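Local coordinates for UPF0255 protein frsA (Vibrio vulnificus, PDB 4I4C) that probably hydrolyses carboxylic esters as a serine esterase of the alpha/beta-hydrolase clan, and is not a cofactor-independent pyruvate decarboxylase, at residues 242-247 with 341-346; 277-282 with 292-297; 351-356 with 378-383; 357-362 with 383-388. All coordinates share one frame; numbering follows the deposited sequence.

Contact 1 of 4, residues 242-247 with 341-346; sequences EDYSRL and WSLKVQ
The phenol of Tyr-244 joins two non-strand segments here in a largely buried contact, the turn that leads into helix 246-254 and the loop between helix 331-337 and strand 358-363. One hydrogen bond ties them: Tyr-244 OH donates to Trp-341 O at 2.9 Å. That oxygen lies at the edge of the phenol ring, in its plane, and the hydroxyl lies in the carbonyl plane; the bond thus fixes where the hydroxyl end sits. Tyr-244 has CG wedged between its backbone N and carbonyl carbon (chi1 52°), which swings the ring across to the 341-346 loop. The same ring presents its edge to the face of the five-membered ring of Trp-341 in an offset edge-to-face pair, centroids 5.9 Å apart and planes at 84°, which helps to set its tilt. One methyl of Leu-343, CD2, lies 3.3 Å from Tyr-244 OH and touches the end of the ring at CZ (4.3 Å). The Gln-346 amide approaches the ring obliquely, NE2 3.5 Å from Tyr-244 CE1, and the aliphatic part of Glu-242 packs against that amide, CG 3.6 Å from Gln-346 NE2. Glu-242 is poorly ordered, so this part is less certain. Outside, Ala-340 O holds NE2 of Gln-346 and Arg-280 NE holds OE1. The Trp-341 side chain lies about 6 Å from the bound hexanoic acid, so the loop borders the ligand region. Asn-276 gives the Tyr-244 hydroxyl a second polar partner, while Leu-343 and Tyr-244 both rest on helix 273-284, which packs against strand 291-295 of the sheet.

Contact 2 of 4, residues 277-282 with 292-297; sequences AMVRLS and CVILGA
Met-278 lays its CB against the sulfur of Cys-292, with Met-278 CB 3.7 Å from Cys-292 SG. Beyond CB the thioether turns off the strand, because the chain bends at chi2 (-47°) and again at chi3, so the base of the side chain makes this contact. Cys-292 SG also comes to 3.6 Å from Ser-282 OG, one helical turn further on, and Cys-292 CB is nearer still to that oxygen, at 3.2 Å. The serine hydroxyl is already engaged: Ser-282 OG donates to Met-278 O at 2.8 Å, tilted 33° from the carbonyl plane. A buried polar atom is thus satisfied by its own helix while it packs on the strand. Further along the strand, Ile-294 CD1 meets Val-279 CG2 at 3.9 Å, the two side chains crossing at about a right angle. The axes of helix 277-282 and strand 292-295 approach to 8.6 Å with 154° between their directions, nearly antiparallel, as expected for helix and following strand in a right-handed beta-alpha-beta crossover. Strand 266-271, helix 273-284 and strand 291-295 form that unit; Met-278 and Ser-282 also touch Leu-268 of the first strand, and strand 358-363 flanks Cys-292 and Ile-294 through Ile-358 and Ala-360.

Contact 3 of 4, residues 351-356 with 378-383; sequences SRKTKV and AFFSTY
Lys-353 reaches across to the end of helix 371-379, and its course can be followed atom by atom. CB stands 4.1 Å from Phe-380 O; CD packs on the Phe-380 backbone and ring; CE lies beside Phe-379 O and comes within 4.0 Å of Phe-379 CE2. The bends at chi2, chi3 and chi4 fold the chain back until NZ donates to Phe-379 O at 2.7 Å, nearly along the C=O axis. The same ammonium lies over the Phe-379 face, NZ 4.6 Å from the ring centroid and 11° off its normal, a cation-pi contact. Thr-354 and Ser-381 form a single backbone bridge. Thr-354 N donates to Phe-380 O at 2.9 Å, and Thr-354 O accepts from Thr-382 N at 2.8 Å, with a weak further bond from Thr-382 OG1. Ser-381 points OG at a lone pair of Val-356 O, in the carbonyl plane at 2.6 Å, and this hydroxyl also bonds Ile-358 N. One water donates to both Lys-355 O and Thr-382 O. The hydroxyl of Thr-354 looks the other way, to Ser-282 O, and accepts from Val-356 N in an ST turn. Main-chain carbonyls at the end of the helix thus gain two kinds of donor, amide N-H and ammonium. The positive charge of the solvent-exposed Lys-353 probably interacts favourably with the negative end of the helix dipole.

Contact 4 of 4, residues 357-362 with 383-388; sequences PILAMS and YGKAKK
Strands 358-362 and 385-388 run parallel, their axes 4.7 Å apart at closest and 14° from alignment, with Leu-359 to Ser-362 paired in order with Lys-385 to Lys-388. The ladder steps from side to side: Lys-385 N donates to Ile-358 O at 3.0 Å, Ala-360 N to Lys-385 O at 2.8 Å, and Lys-387 N to Ala-360 O at 2.9 Å. It weakens at the far end, where Ser-362 N to Lys-387 O stretches to 3.4 Å; there a water donates to both Lys-387 O and Ser-362 OG, which also bonds Ser-369 O. Side chains alternate between two faces. On one, Leu-359 CD1 lies 3.6 Å from Lys-385 O, and Met-361 CG meets Lys-387 CB at 4.1 Å, the chains crossing obliquely as the lysine end leads away. This face is covered by helix 394-413, through Leu-404 and Trp-408. The other carries the small Ala-360 and Ala-386, against which Asn-374 and Ala-378 of helix 371-379 pack. Strand 358-363, helix 371-379 and edge strand 385-389 form a beta-alpha-beta crossover. Helices on both faces suit any three-layer alpha/beta fold; the eight-stranded, mostly parallel sheet with strand order 1-2-4-3-5-6-7-8 and the family mark the alpha/beta-hydrolase fold.

All four contacts lie around helix 273-284 and strands 291-295, 358-363 and 385-389 of the alpha/beta domain. Contact 2 is nested within the loop closed by contact 1, and the two touch through the salt bridge of Asp-243 with Arg-280, their centres about 11 Å apart. Contacts 3 and 4 follow, interleaved along the chain and sharing Tyr-383; their centres are also about 11 Å apart. Contacts 2 and 4 meet where strands 291-295 and 358-363 lie side by side, with centres about 10 Å apart, while helix 273-284 connects contact 2 to contact 3 through Ser-282. Contact 1 stays about 7 Å from contact 3, nearest atoms. Successive crossovers thereby extend the sheet outward to its edge strand 385-389.

Contact 1 of 4, residues 242-247 with 341-346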
loop_
_atom_site.group_PDB
_atom_site.type_symbol
_atom_site.label_atom_id
_atom_site.label_comp_id
_atom_site.label_asym_id
_atom_site.label_seq_id
_atom_site.Cartn_x
_atom_site.Cartn_y
_atom_site.Cartn_z
ATOM N N GLU A 242 13.587 -12.008 4.616
ATOM C CA GLU A 242 14.520 -10.898 4.776
ATOM C C GLU A 242 14.918 -10.318 3.418
ATOM O O GLU A 242 15.262 -9.142 3.313
ATOM C CB GLU A 242 15.751 -11.308 5.588
ATOM C CG GLU A 242 16.399 -10.131 6.310
ATOM C CD GLU A 242 17.440 -10.554 7.333
ATOM O OE1 GLU A 242 17.298 -11.648 7.927
ATOM O OE2 GLU A 242 18.405 -9.787 7.542
ATOM N N ASP A 243 14.861 -11.154 2.382
ATOM C CA ASP A 243 15.033 -10.705 1.006
ATOM C C ASP A 243 13.665 -10.331 0.442
ATOM O O ASP A 243 13.110 -11.042 -0.394
ATOM C CB ASP A 243 15.668 -11.811 0.161
ATOM C CG ASP A 243 15.869 -11.401 -1.277
ATOM O OD1 ASP A 243 15.985 -10.185 -1.542
ATOM O OD2 ASP A 243 15.898 -12.299 -2.147
ATOM N N TYR A 244 13.116 -9.214 0.908
ATOM C CA TYR A 244 11.746 -8.854 0.562
ATOM C C TYR A 244 11.669 -7.981 -0.692
ATOM O O TYR A 244 10.592 -7.524 -1.073
ATOM C CB TYR A 244 11.010 -8.223 1.758
ATOM C CG TYR A 244 11.715 -7.058 2.436
ATOM C CD1 TYR A 244 12.194 -7.166 3.743
ATOM C CD2 TYR A 244 11.877 -5.840 1.782
ATOM C CE1 TYR A 244 12.847 -6.088 4.372
ATOM C CE2 TYR A 244 12.519 -4.762 2.399
ATOM C CZ TYR A 244 13.005 -4.890 3.693
ATOM O OH TYR A 244 13.636 -3.812 4.297
ATOM N N SER A 245 12.814 -7.766 -1.335
ATOM C CA SER A 245 12.858 -7.030 -2.598
ATOM C C SER A 245 12.829 -8.029 -3.756
ATOM O O SER A 245 12.761 -7.649 -4.927
ATOM C CB SER A 245 14.116 -6.153 -2.673
ATOM O OG SER A 245 15.294 -6.911 -2.442
ATOM N N ARG A 246 12.876 -9.305 -3.371
ATOM C CA ARG A 246 12.851 -10.493 -4.227
ATOM C C ARG A 246 12.014 -10.377 -5.504
ATOM O O ARG A 246 12.492 -10.647 -6.604
ATOM C CB ARG A 246 12.259 -11.635 -3.389
ATOM C CG ARG A 246 12.822 -13.003 -3.622
ATOM C CD ARG A 246 12.672 -13.851 -2.355
ATOM N NE ARG A 246 11.381 -14.535 -2.228
ATOM C CZ ARG A 246 10.397 -14.163 -1.412
ATOM N NH1 ARG A 246 10.536 -13.087 -0.644
ATOM N NH2 ARG A 246 9.270 -14.875 -1.361
ATOM N N LEU A 247 10.742 -10.022 -5.339
ATOM C CA LEU A 247 9.798 -10.041 -6.445
ATOM C C LEU A 247 10.048 -8.870 -7.386
ATOM O O LEU A 247 9.919 -8.995 -8.604
ATOM C CB LEU A 247 8.354 -10.023 -5.912
ATOM C CG LEU A 247 7.933 -11.064 -4.868
ATOM C CD1 LEU A 247 6.428 -10.941 -4.533
ATOM C CD2 LEU A 247 8.247 -12.474 -5.320
ATOM N N TRP A 341 14.131 -6.434 9.666
ATOM C CA TRP A 341 13.619 -5.763 8.473
ATOM C C TRP A 341 14.240 -4.397 8.256
ATOM O O TRP A 341 14.098 -3.812 7.178
ATOM C CB TRP A 341 12.092 -5.609 8.538
ATOM C CG TRP A 341 11.331 -6.890 8.445
ATOM C CD1 TRP A 341 11.817 -8.120 8.102
ATOM C CD2 TRP A 341 9.940 -7.063 8.694
ATOM N NE1 TRP A 341 10.812 -9.050 8.129
ATOM C CE2 TRP A 341 9.647 -8.425 8.490
ATOM C CE3 TRP A 341 8.909 -6.198 9.074
ATOM C CZ2 TRP A 341 8.368 -8.942 8.655
ATOM C CZ3 TRP A 341 7.639 -6.713 9.234
ATOM C CH2 TRP A 341 7.379 -8.073 9.025
ATOM N N SER A 342 14.893 -3.879 9.290
ATOM C CA SER A 342 15.668 -2.650 9.177
ATOM C C SER A 342 16.778 -2.788 8.139
ATOM O O SER A 342 17.509 -3.774 8.133
ATOM C CB SER A 342 16.279 -2.287 10.533
ATOM O OG SER A 342 17.443 -1.476 10.388
ATOM N N LEU A 343 16.902 -1.784 7.280
ATOM C CA LEU A 343 17.902 -1.778 6.219
ATOM C C LEU A 343 19.286 -1.430 6.769
ATOM O O LEU A 343 20.291 -1.599 6.090
ATOM C CB LEU A 343 17.514 -0.794 5.113
ATOM C CG LEU A 343 16.316 -1.139 4.228
ATOM C CD1 LEU A 343 16.072 -0.016 3.218
ATOM C CD2 LEU A 343 16.538 -2.453 3.515
ATOM N N LYS A 344 19.312 -0.930 7.999
ATOM C CA LYS A 344 20.548 -0.732 8.733
ATOM C C LYS A 344 20.984 -2.073 9.330
ATOM O O LYS A 344 22.143 -2.471 9.197
ATOM C CB LYS A 344 20.347 0.305 9.844
ATOM C CG LYS A 344 21.624 0.799 10.494
ATOM C CD LYS A 344 21.319 1.463 11.824
ATOM C CE LYS A 344 22.064 2.778 11.962
ATOM N NZ LYS A 344 23.531 2.589 11.881
ATOM N N VAL A 345 20.050 -2.772 9.973
ATOM C CA VAL A 345 20.322 -4.101 10.513
ATOM C C VAL A 345 20.760 -5.100 9.428
ATOM O O VAL A 345 21.572 -6.001 9.678
ATOM C CB VAL A 345 19.137 -4.622 11.340
ATOM C CG1 VAL A 345 19.384 -6.054 11.813
ATOM C CG2 VAL A 345 18.912 -3.698 12.525
ATOM N N GLN A 346 20.270 -4.901 8.211
ATOM C CA GLN A 346 20.662 -5.749 7.089
ATOM C C GLN A 346 22.006 -5.357 6.444
ATOM O O GLN A 346 22.574 -6.131 5.676
ATOM C CB GLN A 346 19.553 -5.789 6.043
ATOM C CG GLN A 346 18.233 -6.294 6.585
ATOM C CD GLN A 346 17.200 -6.448 5.497
ATOM O OE1 GLN A 346 17.541 -6.461 4.319
ATOM N NE2 GLN A 346 15.929 -6.562 5.881
#

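Contact 2 of 4, residues 277-282 with 292-297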
loop_
_atom_site.group_PDB
_atom_site.type_symbol
_atom_site.label_atom_id
_atom_site.label_comp_id
_atom_site.label_asym_id
_atom_site.label_seq_id
_atom_site.Cartn_x
_atom_site.Cartn_y
_atom_site.Cartn_z
ATOM N N ALA A 277 11.693 -1.815 0.155
ATOM C CA ALA A 277 12.006 -2.743 -0.920
ATOM C C ALA A 277 12.690 -2.046 -2.082
ATOM O O ALA A 277 13.574 -2.620 -2.731
ATOM C CB ALA A 277 10.743 -3.451 -1.389
ATOM N N MET A 278 12.273 -0.812 -2.352
ATOM C CA MET A 278 12.849 -0.040 -3.448
ATOM C C MET A 278 14.282 0.399 -3.113
ATOM O O MET A 278 15.138 0.443 -3.996
ATOM C CB MET A 278 11.973 1.182 -3.770
ATOM C CG MET A 278 10.537 0.834 -4.181
ATOM S SD MET A 278 10.548 -0.484 -5.417
ATOM C CE MET A 278 9.923 -1.840 -4.435
ATOM N N VAL A 279 14.528 0.721 -1.846
ATOM C CA VAL A 279 15.867 1.154 -1.430
ATOM C C VAL A 279 16.794 -0.036 -1.524
ATOM O O VAL A 279 17.877 0.051 -2.095
ATOM C CB VAL A 279 15.914 1.618 0.030
ATOM C CG1 VAL A 279 17.340 1.921 0.405
ATOM C CG2 VAL A 279 15.052 2.831 0.257
ATOM N N ARG A 280 16.360 -1.141 -0.961
ATOM C CA ARG A 280 17.027 -2.400 -1.079
ATOM C C ARG A 280 17.423 -2.710 -2.493
ATOM O O ARG A 280 18.540 -3.000 -2.795
ATOM C CB ARG A 280 16.132 -3.494 -0.586
ATOM C CG ARG A 280 16.791 -4.422 0.319
ATOM C CD ARG A 280 16.057 -5.656 0.453
ATOM N NE ARG A 280 16.796 -6.547 1.316
ATOM C CZ ARG A 280 17.228 -7.714 0.907
ATOM N NH1 ARG A 280 17.916 -8.495 1.674
ATOM N NH2 ARG A 280 16.964 -8.075 -0.295
ATOM N N LEU A 281 16.465 -2.600 -3.365
ATOM C CA LEU A 281 16.690 -2.831 -4.787
ATOM C C LEU A 281 17.660 -1.814 -5.419
ATOM O O LEU A 281 18.367 -2.135 -6.383
ATOM C CB LEU A 281 15.350 -2.850 -5.534
ATOM C CG LEU A 281 15.405 -3.083 -7.041
ATOM C CD1 LEU A 281 16.192 -4.342 -7.367
ATOM C CD2 LEU A 281 13.994 -3.176 -7.608
ATOM N N SER A 282 17.699 -0.600 -4.875
ATOM C CA SER A 282 18.497 0.465 -5.461
ATOM C C SER A 282 19.958 0.283 -5.088
ATOM O O SER A 282 20.839 0.909 -5.679
ATOM C CB SER A 282 18.003 1.836 -5.002
ATOM O OG SER A 282 16.741 2.148 -5.582
ATOM N N CYS A 292 15.125 6.461 -7.649
ATOM C CA CYS A 292 14.250 5.908 -6.620
ATOM C C CYS A 292 13.661 7.021 -5.744
ATOM O O CYS A 292 14.348 7.977 -5.382
ATOM C CB CYS A 292 14.996 4.870 -5.760
ATOM S SG CYS A 292 13.997 4.166 -4.376
ATOM N N VAL A 293 12.375 6.903 -5.422
ATOM C CA VAL A 293 11.716 7.857 -4.544
ATOM C C VAL A 293 10.869 7.067 -3.554
ATOM O O VAL A 293 10.137 6.151 -3.945
ATOM C CB VAL A 293 10.796 8.816 -5.328
ATOM C CG1 VAL A 293 10.174 9.846 -4.397
ATOM C CG2 VAL A 293 11.556 9.501 -6.453
ATOM N N ILE A 294 10.978 7.413 -2.283
ATOM C CA ILE A 294 10.219 6.745 -1.244
ATOM C C ILE A 294 9.469 7.752 -0.373
ATOM O O ILE A 294 9.923 8.867 -0.177
ATOM C CB ILE A 294 11.113 5.832 -0.368
ATOM C CG1 ILE A 294 12.194 6.646 0.357
ATOM C CG2 ILE A 294 11.756 4.724 -1.210
ATOM C CD1 ILE A 294 12.899 5.845 1.470
ATOM N N LEU A 295 8.292 7.367 0.125
ATOM C CA LEU A 295 7.548 8.244 1.017
ATOM C C LEU A 295 7.041 7.446 2.205
ATOM O O LEU A 295 6.397 6.410 2.030
ATOM C CB LEU A 295 6.388 8.921 0.273
ATOM C CG LEU A 295 5.454 9.834 1.084
ATOM C CD1 LEU A 295 6.197 10.886 1.901
ATOM C CD2 LEU A 295 4.421 10.505 0.173
ATOM N N GLY A 296 7.320 7.928 3.413
ATOM C CA GLY A 296 6.809 7.290 4.624
ATOM C C GLY A 296 7.328 5.881 4.906
ATOM O O GLY A 296 6.648 5.084 5.556
ATOM N N ALA A 297 8.534 5.572 4.433
ATOM C CA ALA A 297 9.105 4.230 4.584
ATOM C C ALA A 297 9.680 3.972 5.987
ATOM O O ALA A 297 10.387 4.826 6.546
ATOM C CB ALA A 297 10.175 3.980 3.497
#

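Contact 3 of 4, residues 351-356 with 378-383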
loop_
_atom_site.group_PDB
_atom_site.type_symbol
_atom_site.label_atom_id
_atom_site.label_comp_id
_atom_site.label_asym_id
_atom_site.label_seq_id
_atom_site.Cartn_x
_atom_site.Cartn_y
_atom_site.Cartn_z
ATOM N N SER A 351 28.214 1.745 4.800
ATOM C CA SER A 351 29.417 2.203 4.106
ATOM C C SER A 351 29.241 2.376 2.600
ATOM O O SER A 351 29.610 3.407 2.036
ATOM C CB SER A 351 30.585 1.257 4.404
ATOM O OG SER A 351 30.144 -0.092 4.478
ATOM N N ARG A 352 28.676 1.362 1.959
ATOM C CA ARG A 352 28.495 1.362 0.516
ATOM C C ARG A 352 27.502 2.414 0.032
ATOM O O ARG A 352 26.389 2.514 0.542
ATOM C CB ARG A 352 28.043 -0.021 0.065
ATOM C CG ARG A 352 28.928 -1.122 0.603
ATOM C CD ARG A 352 29.661 -1.835 -0.516
ATOM N NE ARG A 352 30.279 -0.904 -1.451
ATOM C CZ ARG A 352 30.758 -1.262 -2.636
ATOM N NH1 ARG A 352 30.687 -2.533 -3.020
ATOM N NH2 ARG A 352 31.301 -0.351 -3.438
ATOM N N LYS A 353 27.926 3.194 -0.954
ATOM C CA LYS A 353 27.074 4.174 -1.602
ATOM C C LYS A 353 26.373 3.511 -2.779
ATOM O O LYS A 353 26.807 2.452 -3.248
ATOM C CB LYS A 353 27.912 5.350 -2.105
ATOM C CG LYS A 353 28.647 6.130 -1.024
ATOM C CD LYS A 353 27.679 6.676 0.017
ATOM C CE LYS A 353 28.094 8.054 0.530
ATOM N NZ LYS A 353 27.577 9.176 -0.329
ATOM N N THR A 354 25.282 4.115 -3.251
ATOM C CA THR A 354 24.687 3.661 -4.498
ATOM C C THR A 354 24.715 4.787 -5.538
ATOM O O THR A 354 24.606 5.970 -5.200
ATOM C CB THR A 354 23.242 3.071 -4.284
ATOM O OG1 THR A 354 22.591 2.890 -5.551
ATOM C CG2 THR A 354 22.405 3.979 -3.394
ATOM N N LYS A 355 24.886 4.414 -6.802
ATOM C CA LYS A 355 24.902 5.378 -7.897
ATOM C C LYS A 355 23.486 5.902 -8.159
ATOM O O LYS A 355 23.301 6.952 -8.781
ATOM C CB LYS A 355 25.472 4.709 -9.149
ATOM C CG LYS A 355 25.579 5.594 -10.365
ATOM C CD LYS A 355 26.100 4.786 -11.531
ATOM C CE LYS A 355 26.143 5.623 -12.782
ATOM N NZ LYS A 355 26.622 4.811 -13.927
ATOM N N VAL A 356 22.499 5.145 -7.681
ATOM C CA VAL A 356 21.086 5.522 -7.770
ATOM C C VAL A 356 20.771 6.736 -6.906
ATOM O O VAL A 356 20.971 6.715 -5.691
ATOM C CB VAL A 356 20.155 4.373 -7.336
ATOM C CG1 VAL A 356 18.687 4.777 -7.551
ATOM C CG2 VAL A 356 20.496 3.089 -8.100
ATOM N N ALA A 378 19.542 8.919 2.422
ATOM C CA ALA A 378 19.931 9.950 1.479
ATOM C C ALA A 378 21.438 10.072 1.404
ATOM O O ALA A 378 21.991 10.344 0.337
ATOM C CB ALA A 378 19.312 11.283 1.844
ATOM N N PHE A 379 22.095 9.863 2.537
ATOM C CA PHE A 379 23.540 9.996 2.575
ATOM C C PHE A 379 24.224 8.921 1.753
ATOM O O PHE A 379 25.261 9.178 1.147
ATOM C CB PHE A 379 24.091 9.973 3.996
ATOM C CG PHE A 379 25.565 10.237 4.053
ATOM C CD1 PHE A 379 26.053 11.528 3.904
ATOM C CD2 PHE A 379 26.467 9.195 4.208
ATOM C CE1 PHE A 379 27.407 11.776 3.934
ATOM C CE2 PHE A 379 27.829 9.438 4.241
ATOM C CZ PHE A 379 28.298 10.731 4.105
ATOM N N PHE A 380 23.640 7.724 1.728
ATOM C CA PHE A 380 24.260 6.602 1.029
ATOM C C PHE A 380 23.823 6.496 -0.421
ATOM O O PHE A 380 23.937 5.436 -1.031
ATOM C CB PHE A 380 24.023 5.300 1.787
ATOM C CG PHE A 380 24.762 5.241 3.088
ATOM C CD1 PHE A 380 26.133 5.004 3.107
ATOM C CD2 PHE A 380 24.105 5.456 4.286
ATOM C CE1 PHE A 380 26.830 4.971 4.303
ATOM C CE2 PHE A 380 24.793 5.419 5.488
ATOM C CZ PHE A 380 26.158 5.175 5.497
ATOM N N SER A 381 23.348 7.615 -0.960
ATOM C CA SER A 381 22.886 7.695 -2.338
ATOM C C SER A 381 23.613 8.831 -3.040
ATOM O O SER A 381 23.711 9.928 -2.498
ATOM C CB SER A 381 21.354 7.928 -2.383
ATOM O OG SER A 381 20.932 8.301 -3.687
ATOM N N THR A 382 24.121 8.573 -4.243
ATOM C CA THR A 382 24.805 9.613 -5.003
ATOM C C THR A 382 23.810 10.583 -5.623
ATOM O O THR A 382 22.982 10.202 -6.454
ATOM C CB THR A 382 25.738 9.044 -6.092
ATOM O OG1 THR A 382 26.819 8.339 -5.471
ATOM C CG2 THR A 382 26.300 10.181 -6.948
ATOM N N TYR A 383 23.920 11.834 -5.197
ATOM C CA TYR A 383 22.977 12.904 -5.504
ATOM C C TYR A 383 21.620 12.634 -4.834
ATOM O O TYR A 383 20.582 13.121 -5.296
ATOM C CB TYR A 383 22.818 13.138 -7.015
ATOM C CG TYR A 383 24.112 13.313 -7.782
ATOM C CD1 TYR A 383 25.259 13.802 -7.165
ATOM C CD2 TYR A 383 24.177 12.995 -9.137
ATOM C CE1 TYR A 383 26.450 13.955 -7.878
ATOM C CE2 TYR A 383 25.356 13.141 -9.857
ATOM C CZ TYR A 383 26.491 13.622 -9.222
ATOM O OH TYR A 383 27.663 13.776 -9.946
HETATM O O HOH W 1 23.492 9.590 -9.150
#

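Contact 4 of 4, residues 357-362 with 383-388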
loop_
_atom_site.group_PDB
_atom_site.type_symbol
_atom_site.label_atom_id
_atom_site.label_comp_id
_atom_site.label_asym_id
_atom_site.label_seq_id
_atom_site.Cartn_x
_atom_site.Cartn_y
_atom_site.Cartn_z
ATOM N N PRO A 357 20.292 7.811 -7.535
ATOM C CA PRO A 357 19.848 8.941 -6.725
ATOM C C PRO A 357 18.491 8.612 -6.091
ATOM O O PRO A 357 17.517 8.311 -6.783
ATOM C CB PRO A 357 19.764 10.078 -7.743
ATOM C CG PRO A 357 19.494 9.417 -9.037
ATOM C CD PRO A 357 20.085 8.034 -8.974
ATOM N N ILE A 358 18.458 8.618 -4.764
ATOM C CA ILE A 358 17.243 8.341 -4.017
ATOM C C ILE A 358 16.750 9.612 -3.340
ATOM O O ILE A 358 17.498 10.267 -2.610
ATOM C CB ILE A 358 17.486 7.285 -2.914
ATOM C CG1 ILE A 358 18.046 5.997 -3.514
ATOM C CG2 ILE A 358 16.199 7.022 -2.118
ATOM C CD1 ILE A 358 18.592 5.037 -2.491
ATOM N N LEU A 359 15.495 9.962 -3.593
ATOM C CA LEU A 359 14.833 11.020 -2.850
ATOM C C LEU A 359 13.978 10.348 -1.793
ATOM O O LEU A 359 13.120 9.530 -2.114
ATOM C CB LEU A 359 13.952 11.855 -3.777
ATOM C CG LEU A 359 12.964 12.803 -3.099
ATOM C CD1 LEU A 359 13.707 13.910 -2.387
ATOM C CD2 LEU A 359 11.957 13.376 -4.104
ATOM N N ALA A 360 14.213 10.699 -0.535
ATOM C CA ALA A 360 13.592 10.019 0.585
ATOM C C ALA A 360 12.843 11.022 1.450
ATOM O O ALA A 360 13.445 11.891 2.084
ATOM C CB ALA A 360 14.644 9.272 1.397
ATOM N N MET A 361 11.519 10.904 1.462
ATOM C CA MET A 361 10.683 11.872 2.133
ATOM C C MET A 361 9.766 11.190 3.121
ATOM O O MET A 361 9.429 10.011 2.976
ATOM C CB MET A 361 9.819 12.608 1.105
ATOM C CG MET A 361 10.614 13.176 -0.069
ATOM S SD MET A 361 9.593 13.856 -1.389
ATOM C CE MET A 361 8.928 12.382 -2.136
ATOM N N SER A 362 9.359 11.955 4.118
ATOM C CA SER A 362 8.239 11.590 4.963
ATOM C C SER A 362 7.676 12.881 5.519
ATOM O O SER A 362 8.344 13.921 5.475
ATOM C CB SER A 362 8.676 10.655 6.089
ATOM O OG SER A 362 9.389 11.371 7.084
ATOM N N TYR A 383 23.920 11.834 -5.197
ATOM C CA TYR A 383 22.977 12.904 -5.504
ATOM C C TYR A 383 21.620 12.634 -4.834
ATOM O O TYR A 383 20.582 13.121 -5.296
ATOM C CB TYR A 383 22.818 13.138 -7.015
ATOM C CG TYR A 383 24.112 13.313 -7.782
ATOM C CD1 TYR A 383 25.259 13.802 -7.165
ATOM C CD2 TYR A 383 24.177 12.995 -9.137
ATOM C CE1 TYR A 383 26.450 13.955 -7.878
ATOM C CE2 TYR A 383 25.356 13.141 -9.857
ATOM C CZ TYR A 383 26.491 13.622 -9.222
ATOM O OH TYR A 383 27.663 13.776 -9.946
ATOM N N GLY A 384 21.653 11.863 -3.746
ATOM C CA GLY A 384 20.479 11.591 -2.933
ATOM C C GLY A 384 20.059 12.781 -2.085
ATOM O O GLY A 384 20.759 13.795 -2.027
ATOM N N LYS A 385 18.917 12.649 -1.411
ATOM C CA LYS A 385 18.311 13.771 -0.708
ATOM C C LYS A 385 17.158 13.316 0.191
ATOM O O LYS A 385 16.267 12.564 -0.236
ATOM C CB LYS A 385 17.808 14.808 -1.717
ATOM C CG LYS A 385 17.239 16.065 -1.074
ATOM C CD LYS A 385 16.644 17.027 -2.098
ATOM C CE LYS A 385 15.933 18.189 -1.398
ATOM N NZ LYS A 385 14.651 18.594 -2.066
ATOM N N ALA A 386 17.187 13.760 1.444
ATOM C CA ALA A 386 16.087 13.506 2.359
ATOM C C ALA A 386 15.294 14.782 2.548
ATOM O O ALA A 386 15.850 15.873 2.458
ATOM C CB ALA A 386 16.592 13.003 3.696
ATOM N N LYS A 387 13.997 14.648 2.817
ATOM C CA LYS A 387 13.180 15.818 3.114
ATOM C C LYS A 387 12.183 15.544 4.249
ATOM O O LYS A 387 11.581 14.474 4.318
ATOM C CB LYS A 387 12.465 16.296 1.849
ATOM C CG LYS A 387 11.444 17.400 2.074
ATOM C CD LYS A 387 12.088 18.678 2.586
ATOM C CE LYS A 387 11.051 19.781 2.799
ATOM N NZ LYS A 387 10.456 20.262 1.513
ATOM N N LYS A 388 12.058 16.498 5.163
ATOM C CA LYS A 388 11.003 16.479 6.159
ATOM C C LYS A 388 9.922 17.433 5.672
ATOM O O LYS A 388 10.098 18.655 5.680
ATOM C CB LYS A 388 11.531 16.899 7.533
ATOM C CG LYS A 388 10.446 17.363 8.510
ATOM C CD LYS A 388 10.853 17.136 9.950
ATOM C CE LYS A 388 12.232 17.687 10.223
ATOM N NZ LYS A 388 12.609 17.446 11.635
HETATM O O HOH W 2 11.765 12.806 6.636
#